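Exo-beta-1,3-galactanase (Bifidobacterium bifidum, PDB 5FLW) probably hydrolyses beta-1,3-linked galactan chains from their non-reducing ends, releasing galactose, as a member of glycoside hydrolase family 43. Local coordinates at residues His88-Gly93 / Val141-Asp146; Tyr241-Asp246 / Pro277-Pro282. One frame throughout, in Å; residues are numbered along the deposited sequence. Where two conformers were deposited one is given.

Contact 1 (His88-Gly93 / Val141-Asp146)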
ATOM      1  N   HIS A  88       4.947  -9.975   8.572  1.00 15.35           N
ATOM      2  CA  HIS A  88       5.632 -10.828   9.538  1.00 16.01           C
ATOM      3  C   HIS A  88       5.270 -12.282   9.219  1.00 20.18           C
ATOM      4  O   HIS A  88       4.082 -12.640   9.202  1.00 16.36           O
ATOM      5  CB  HIS A  88       5.242 -10.438  10.972  1.00 17.71           C
ATOM      6  CG  HIS A  88       6.058 -11.113  12.039  1.00 25.76           C
ATOM      7  ND1 HIS A  88       5.586 -11.317  13.319  1.00 40.07           N
ATOM      8  CD2 HIS A  88       7.315 -11.618  12.022  1.00 20.21           C
ATOM      9  CE1 HIS A  88       6.521 -11.903  14.047  1.00 43.19           C
ATOM     10  NE2 HIS A  88       7.568 -12.126  13.276  1.00 25.35           N
ATOM     11  N   CYS A  89       6.300 -13.112   8.945  1.00 14.14           N
ATOM     12  CA  CYS A  89       6.087 -14.484   8.472  1.00 13.71           C
ATOM     13  C   CYS A  89       5.854 -15.422   9.652  1.00 16.01           C
ATOM     14  O   CYS A  89       6.768 -15.619  10.463  1.00 17.15           O
ATOM     15  CB  CYS A  89       7.298 -14.975   7.693  1.00 13.27           C
ATOM     16  SG  CYS A  89       7.115 -16.675   7.149  1.00 16.40           S
ATOM     17  N   PRO A  90       4.679 -16.046   9.769  1.00 19.55           N
ATOM     18  CA  PRO A  90       4.445 -16.910  10.945  1.00 21.32           C
ATOM     19  C   PRO A  90       5.392 -18.098  11.031  1.00 18.90           C
ATOM     20  O   PRO A  90       5.855 -18.450  12.130  1.00 21.63           O
ATOM     21  CB  PRO A  90       2.986 -17.343  10.772  1.00 19.13           C
ATOM     22  CG  PRO A  90       2.389 -16.303   9.878  1.00 19.88           C
ATOM     23  CD  PRO A  90       3.471 -15.906   8.936  1.00 17.27           C
ATOM     24  N   ALA A  91       5.722 -18.715   9.887  1.00 21.02           N
ATOM     25  CA  ALA A  91       6.499 -19.949   9.940  1.00 18.63           C
ATOM     26  C   ALA A  91       7.946 -19.690  10.337  1.00 23.41           C
ATOM     27  O   ALA A  91       8.554 -20.535  10.994  1.00 23.96           O
ATOM     28  CB  ALA A  91       6.434 -20.675   8.596  1.00 20.49           C
ATOM     29  N   THR A  92       8.503 -18.521   9.989  1.00 19.80           N
ATOM     30  CA  THR A  92       9.921 -18.257  10.176  1.00 17.87           C
ATOM     31  C   THR A  92      10.208 -17.190  11.220  1.00 17.90           C
ATOM     32  O   THR A  92      11.351 -17.105  11.682  1.00 21.67           O
ATOM     33  CB  THR A  92      10.555 -17.780   8.862  1.00 18.19           C
ATOM     34  OG1 THR A  92      10.018 -16.497   8.530  1.00 16.51           O
ATOM     35  CG2 THR A  92      10.318 -18.773   7.695  1.00 16.65           C
ATOM     36  N   GLY A  93       9.228 -16.350  11.560  1.00 17.29           N
ATOM     37  CA  GLY A  93       9.445 -15.204  12.420  1.00 16.91           C
ATOM     38  C   GLY A  93      10.151 -14.029  11.764  1.00 17.15           C
ATOM     39  O   GLY A  93      10.419 -13.024  12.445  1.00 18.63           O
ATOM     40  N   VAL A 141      -0.222  -5.731   0.314  1.00 11.63           N
ATOM     41  CA  VAL A 141      -0.174  -7.018   1.009  1.00 12.65           C
ATOM     42  C   VAL A 141      -1.429  -7.247   1.857  1.00 15.97           C
ATOM     43  O   VAL A 141      -2.108  -6.308   2.297  1.00 15.52           O
ATOM     44  CB  VAL A 141       1.109  -7.208   1.860  1.00 13.94           C
ATOM     45  CG1 VAL A 141       2.364  -7.239   0.960  1.00 12.52           C
ATOM     46  CG2 VAL A 141       1.206  -6.114   2.931  1.00 11.25           C
ATOM     47  N   PHE A 142      -1.711  -8.527   2.123  1.00 14.89           N
ATOM     48  CA  PHE A 142      -2.790  -8.894   3.027  1.00 12.65           C
ATOM     49  C   PHE A 142      -2.421 -10.197   3.744  1.00 15.46           C
ATOM     50  O   PHE A 142      -1.930 -11.141   3.124  1.00 15.50           O
ATOM     51  CB  PHE A 142      -4.138  -9.010   2.284  1.00 14.45           C
ATOM     52  CG  PHE A 142      -5.265  -9.546   3.144  1.00 15.07           C
ATOM     53  CD1 PHE A 142      -5.853  -8.755   4.125  1.00 14.17           C
ATOM     54  CD2 PHE A 142      -5.721 -10.845   2.982  1.00 18.80           C
ATOM     55  CE1 PHE A 142      -6.853  -9.256   4.922  1.00 18.28           C
ATOM     56  CE2 PHE A 142      -6.723 -11.339   3.776  1.00 16.41           C
ATOM     57  CZ  PHE A 142      -7.291 -10.541   4.750  1.00 16.75           C
ATOM     58  N   GLN A 143      -2.649 -10.230   5.053  1.00 14.42           N
ATOM     59  CA  GLN A 143      -2.422 -11.417   5.870  1.00 19.15           C
ATOM     60  C   GLN A 143      -3.754 -11.841   6.485  1.00 18.28           C
ATOM     61  O   GLN A 143      -4.373 -11.071   7.233  1.00 17.01           O
ATOM     62  CB  GLN A 143      -1.384 -11.126   6.948  1.00 14.80           C
ATOM     63  CG  GLN A 143      -1.040 -12.303   7.791  1.00 17.01           C
ATOM     64  CD  GLN A 143       0.127 -12.015   8.692  1.00 21.62           C
ATOM     65  OE1 GLN A 143       0.064 -11.125   9.558  1.00 24.52           O
ATOM     66  NE2 GLN A 143       1.225 -12.739   8.479  1.00 18.57           N
ATOM     67  N   ASP A 144      -4.199 -13.054   6.151  1.00 16.39           N
ATOM     68  CA  ASP A 144      -5.500 -13.571   6.561  1.00 18.18           C
ATOM     69  C   ASP A 144      -5.428 -14.191   7.973  1.00 25.77           C
ATOM     70  O   ASP A 144      -4.341 -14.364   8.553  1.00 19.64           O
ATOM     71  CB  ASP A 144      -6.020 -14.558   5.511  1.00 21.46           C
ATOM     72  CG  ASP A 144      -7.550 -14.579   5.401  1.00 18.50           C
ATOM     73  OD1 ASP A 144      -8.258 -14.109   6.321  1.00 21.15           O
ATOM     74  OD2 ASP A 144      -8.032 -15.113   4.378  1.00 22.07           O
ATOM     75  N   GLU A 145      -6.619 -14.532   8.507  0.50 19.87           N
ATOM     76  CA  GLU A 145      -6.726 -14.989   9.891  0.50 22.02           C
ATOM     77  C   GLU A 145      -6.037 -16.330  10.105  0.50 24.38           C
ATOM     78  O   GLU A 145      -5.589 -16.628  11.219  0.50 28.54           O
ATOM     79  CB  GLU A 145      -8.201 -15.071  10.319  0.50 24.68           C
ATOM     80  CG  GLU A 145      -8.415 -15.100  11.840  0.50 27.67           C
ATOM     81  CD  GLU A 145      -9.812 -14.663  12.259  0.50 28.32           C
ATOM     82  OE1 GLU A 145     -10.689 -14.587  11.372  0.50 31.36           O
ATOM     83  OE2 GLU A 145     -10.024 -14.389  13.463  0.50 28.82           O
ATOM     84  N   ASP A 146      -5.948 -17.149   9.054  1.00 23.85           N
ATOM     85  CA  ASP A 146      -5.275 -18.440   9.118  1.00 23.03           C
ATOM     86  C   ASP A 146      -3.760 -18.337   8.975  1.00 25.68           C
ATOM     87  O   ASP A 146      -3.096 -19.379   8.959  1.00 23.76           O
ATOM     88  CB  ASP A 146      -5.837 -19.355   8.021  1.00 25.33           C
ATOM     89  CG  ASP A 146      -5.447 -18.912   6.587  1.00 33.70           C
ATOM     90  OD1 ASP A 146      -5.004 -17.763   6.341  1.00 24.63           O
ATOM     91  OD2 ASP A 146      -5.649 -19.722   5.658  1.00 42.62           O
TER
HETATM   92  O   HOH W   1       2.376  -9.354   9.363  1.00 17.50           O
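Q143 NE2 serves two oxygens: it donates across the contact to the carbonyl oxygen H88 O at 2.9 Å and is also hydrogen-bonded to Y169 OH. The N-H...O angle of the bond to H88 O is 149°, and the donor comes in nearly along the C=O axis, with the oxygen close to the plane of the Q143 amide. The other half of the amide is used through water 1, which donates to Q143 OE1 over 2.9 Å. The same water accepts a hydrogen bond from H88 N at 2.8 Å, joining both polar ends of one amide to the backbone of one residue; since the carbonyl H88 O can only accept, it sets which way the amide is flipped. With chi1 at -177° CG lies opposite the backbone N, and the extended chain beyond carries the amide across to H88. In the five-bladed beta-propeller of family 43, this long arm bridges neighbouring blades, from strand 139-143 to the end of strand 80-88. Shortening this side chain to an alanine would probably leave H88 O, Y169 OH and water 1 without the amide they share, and open a gap beside P90. The P90 ring comes from the opposite direction, its CD 3.9 Å from Q143 NE2, and also rests on Y169. The H88 imidazole heads away from Q143, stacks on Y95 and sends NE2 in a weak bond to G93 O, which lies in plane at its edge.

Contact 2 (Tyr241-Asp246 / Pro277-Pro282)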
ATOM      1  N   TYR A 241     -11.453  12.519  -2.724  1.00 16.82           N
ATOM      2  CA  TYR A 241     -10.950  13.713  -2.026  1.00 17.90           C
ATOM      3  C   TYR A 241      -9.568  14.125  -2.543  1.00 16.42           C
ATOM      4  O   TYR A 241      -8.641  14.434  -1.777  1.00 15.56           O
ATOM      5  CB  TYR A 241     -11.049  13.585  -0.504  1.00 18.05           C
ATOM      6  CG  TYR A 241     -12.502  13.502  -0.133  1.00 16.96           C
ATOM      7  CD1 TYR A 241     -13.333  14.590  -0.340  1.00 18.64           C
ATOM      8  CD2 TYR A 241     -13.065  12.313   0.341  1.00 20.99           C
ATOM      9  CE1 TYR A 241     -14.680  14.532  -0.042  1.00 20.38           C
ATOM     10  CE2 TYR A 241     -14.412  12.235   0.650  1.00 17.61           C
ATOM     11  CZ  TYR A 241     -15.223  13.353   0.448  1.00 21.79           C
ATOM     12  OH  TYR A 241     -16.587  13.346   0.747  1.00 24.96           O
ATOM     13  N   ASP A 242      -9.454  14.120  -3.878  1.00 15.65           N
ATOM     14  CA  ASP A 242      -8.234  14.482  -4.597  1.00 15.16           C
ATOM     15  C   ASP A 242      -7.018  13.723  -4.058  1.00 15.49           C
ATOM     16  O   ASP A 242      -6.015  14.309  -3.640  1.00 15.73           O
ATOM     17  CB  ASP A 242      -8.013  16.000  -4.624  1.00 15.60           C
ATOM     18  CG  ASP A 242      -6.856  16.407  -5.536  1.00 18.50           C
ATOM     19  OD1 ASP A 242      -6.506  15.643  -6.461  1.00 18.21           O
ATOM     20  OD2 ASP A 242      -6.297  17.508  -5.317  1.00 19.70           O
ATOM     21  N   SER A 243      -7.138  12.394  -4.027  1.00 16.04           N
ATOM     22  CA  SER A 243      -6.042  11.549  -3.580  1.00 14.17           C
ATOM     23  C   SER A 243      -6.096  10.237  -4.345  1.00 14.00           C
ATOM     24  O   SER A 243      -7.054   9.955  -5.072  1.00 15.01           O
ATOM     25  CB  SER A 243      -6.088  11.289  -2.055  1.00 14.19           C
ATOM     26  OG  SER A 243      -7.074  10.322  -1.702  1.00 15.07           O
ATOM     27  N   GLN A 244      -5.062   9.424  -4.148  1.00 13.02           N
ATOM     28  CA  GLN A 244      -5.004   8.065  -4.674  1.00 12.73           C
ATOM     29  C   GLN A 244      -4.913   7.110  -3.487  1.00 14.08           C
ATOM     30  O   GLN A 244      -3.953   7.183  -2.708  1.00 13.27           O
ATOM     31  CB  GLN A 244      -3.781   7.871  -5.583  1.00 11.51           C
ATOM     32  CG  GLN A 244      -3.737   6.447  -6.178  1.00 12.68           C
ATOM     33  CD  GLN A 244      -2.495   6.164  -7.014  1.00 11.89           C
ATOM     34  OE1 GLN A 244      -1.447   6.776  -6.802  1.00 14.00           O
ATOM     35  NE2 GLN A 244      -2.613   5.239  -7.983  1.00 13.57           N
ATOM     36  N   VAL A 245      -5.912   6.219  -3.349  1.00 11.89           N
ATOM     37  CA  VAL A 245      -5.925   5.291  -2.217  1.00 14.25           C
ATOM     38  C   VAL A 245      -4.574   4.597  -2.113  1.00 15.04           C
ATOM     39  O   VAL A 245      -3.980   4.162  -3.111  1.00 11.39           O
ATOM     40  CB  VAL A 245      -7.083   4.272  -2.297  1.00 13.50           C
ATOM     41  CG1 VAL A 245      -6.957   3.359  -3.524  1.00 12.29           C
ATOM     42  CG2 VAL A 245      -7.135   3.421  -1.023  1.00 12.27           C
ATOM     43  N   ASP A 246      -4.062   4.544  -0.895  1.00 11.78           N
ATOM     44  CA  ASP A 246      -2.847   3.800  -0.629  1.00 12.59           C
ATOM     45  C   ASP A 246      -3.096   2.600   0.256  1.00 13.79           C
ATOM     46  O   ASP A 246      -2.614   1.506  -0.041  1.00 13.21           O
ATOM     47  CB  ASP A 246      -1.793   4.673   0.045  1.00 13.26           C
ATOM     48  CG  ASP A 246      -0.570   3.873   0.375  1.00 13.47           C
ATOM     49  OD1 ASP A 246       0.205   3.627  -0.575  1.00 11.23           O
ATOM     50  OD2 ASP A 246      -0.438   3.432   1.553  1.00 13.02           O
ATOM     51  N   PRO A 277       1.522  15.580   0.003  1.00 11.77           N
ATOM     52  CA  PRO A 277       0.711  15.368   1.215  1.00 11.85           C
ATOM     53  C   PRO A 277       0.038  13.994   1.208  1.00 14.91           C
ATOM     54  O   PRO A 277       0.095  13.222   0.239  1.00 12.07           O
ATOM     55  CB  PRO A 277      -0.352  16.481   1.135  1.00 12.45           C
ATOM     56  CG  PRO A 277       0.202  17.481   0.208  1.00 14.14           C
ATOM     57  CD  PRO A 277       1.023  16.716  -0.802  1.00 10.50           C
ATOM     58  N   ILE A 278      -0.629  13.699   2.328  1.00 12.90           N
ATOM     59  CA  ILE A 278      -1.527  12.551   2.436  1.00 10.75           C
ATOM     60  C   ILE A 278      -2.926  13.052   2.799  1.00 11.37           C
ATOM     61  O   ILE A 278      -3.105  14.152   3.344  1.00 11.94           O
ATOM     62  CB  ILE A 278      -1.062  11.478   3.466  1.00 10.50           C
ATOM     63  CG1 ILE A 278      -1.052  12.066   4.897  1.00 12.33           C
ATOM     64  CG2 ILE A 278       0.320  10.905   3.062  1.00 14.40           C
ATOM     65  CD1 ILE A 278      -0.731  11.052   5.986  1.00 12.72           C
ATOM     66  N   VAL A 279      -3.912  12.226   2.480  1.00 11.09           N
ATOM     67  CA  VAL A 279      -5.275  12.395   2.957  1.00 15.85           C
ATOM     68  C   VAL A 279      -5.527  11.261   3.951  1.00 16.66           C
ATOM     69  O   VAL A 279      -5.484  10.082   3.581  1.00 14.25           O
ATOM     70  CB  VAL A 279      -6.290  12.375   1.796  1.00 14.44           C
ATOM     71  CG1 VAL A 279      -7.715  12.352   2.343  1.00 15.42           C
ATOM     72  CG2 VAL A 279      -6.075  13.585   0.854  1.00 12.79           C
ATOM     73  N   GLN A 280      -5.778  11.617   5.212  1.00 12.64           N
ATOM     74  CA  GLN A 280      -5.959  10.649   6.283  1.00 13.30           C
ATOM     75  C   GLN A 280      -7.347  10.868   6.875  1.00 17.16           C
ATOM     76  O   GLN A 280      -7.663  11.978   7.338  1.00 15.07           O
ATOM     77  CB  GLN A 280      -4.891  10.847   7.346  1.00 13.00           C
ATOM     78  CG  GLN A 280      -4.980   9.897   8.522  1.00 14.39           C
ATOM     79  CD  GLN A 280      -3.783  10.057   9.464  1.00 20.17           C
ATOM     80  OE1 GLN A 280      -2.627   9.843   9.069  1.00 18.06           O
ATOM     81  NE2 GLN A 280      -4.055  10.436  10.709  1.00 17.31           N
ATOM     82  N   MET A 281      -8.182   9.826   6.837  1.00 14.22           N
ATOM     83  CA  MET A 281      -9.594   9.979   7.167  1.00 14.51           C
ATOM     84  C   MET A 281     -10.115   8.671   7.728  1.00 16.39           C
ATOM     85  O   MET A 281      -9.644   7.601   7.321  1.00 16.63           O
ATOM     86  CB  MET A 281     -10.414  10.324   5.910  1.00 16.99           C
ATOM     87  CG  MET A 281     -10.074  11.647   5.219  1.00 17.98           C
ATOM     88  SD  MET A 281     -10.914  11.802   3.623  1.00 18.81           S
ATOM     89  CE  MET A 281     -12.662  11.898   4.147  1.00 19.81           C
ATOM     90  N   PRO A 282     -11.123   8.710   8.601  1.00 16.82           N
ATOM     91  CA  PRO A 282     -11.851   7.476   8.918  1.00 17.56           C
ATOM     92  C   PRO A 282     -12.662   7.042   7.701  1.00 18.50           C
ATOM     93  O   PRO A 282     -13.113   7.869   6.899  1.00 19.22           O
ATOM     94  CB  PRO A 282     -12.765   7.892  10.069  1.00 19.24           C
ATOM     95  CG  PRO A 282     -13.043   9.340   9.798  1.00 19.32           C
ATOM     96  CD  PRO A 282     -11.803   9.902   9.154  1.00 16.97           C
TER
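The Y241 ring is met obliquely by the thioether end of M281, on the side of CD2 and CE2, while P235 touches the Y241 side chain from outside the two segments. This Met-aromatic contact belongs to one blade of the beta-propeller, the antiparallel sheet that contains strands 244-250 and 278-286 with strand 261-266 between them. M281 SD lies 4.8 Å from the centroid of the Y241 ring, 47° off its normal. The methyl comes nearer to individual ring atoms, M281 CE being 3.8 Å from Y241 CD2, and it stands almost as close to CE2. The two side chains cross at about a right angle, and the bend at the end of M281 (chi3 66°) turns its methyl to the ring instead of letting the chain run on past it. Farther out, the phenol reaches W294, its strongest polar partner.

No hydrogen bond joins the segments; the middle strand supplies the backbone bonds, pairing Q244 with D266 and V279 with G265. The two strands flank 261-266 and do not pair; the chain just before strand 244-250 bends over V279, with Y241 and D242 both at positive phi. V279 CG2 lies under the bend: it sits 3.8 Å from the carbonyl oxygen Y241 O, whose hydrogen bond goes to R267 NH2. R267 also takes D242 O through NE, so one guanidinium holds two successive carbonyls of the turn. The same methyl, V279 CG2, packs against S243 CB at 3.7 Å, where F263 also touches the serine. S243 OG makes only a van der Waals approach to V279, 4.1 Å from its CB, and spends its hydrogen bond on T240 O.

Overall arrangement
The two contacts lie on opposite sides of the chain's centre, their own centres 27 Å apart, and do not touch. Contact 1 is at the surface and runs between blades: a loop at the end of one blade's first strand meets the first strand of the next. Contact 2 is buried and stays within a single blade, where the approach to one strand folds over another two places away in the sheet. The chemistry follows: a single amide and a water bridge the sparse junction at 88-93/141-146, whereas 241-246/277-282 meet chiefly through apolar atoms, methyls, a thioether and a ring, leaving the polar bonding to neighbours such as R267 and the intervening strand.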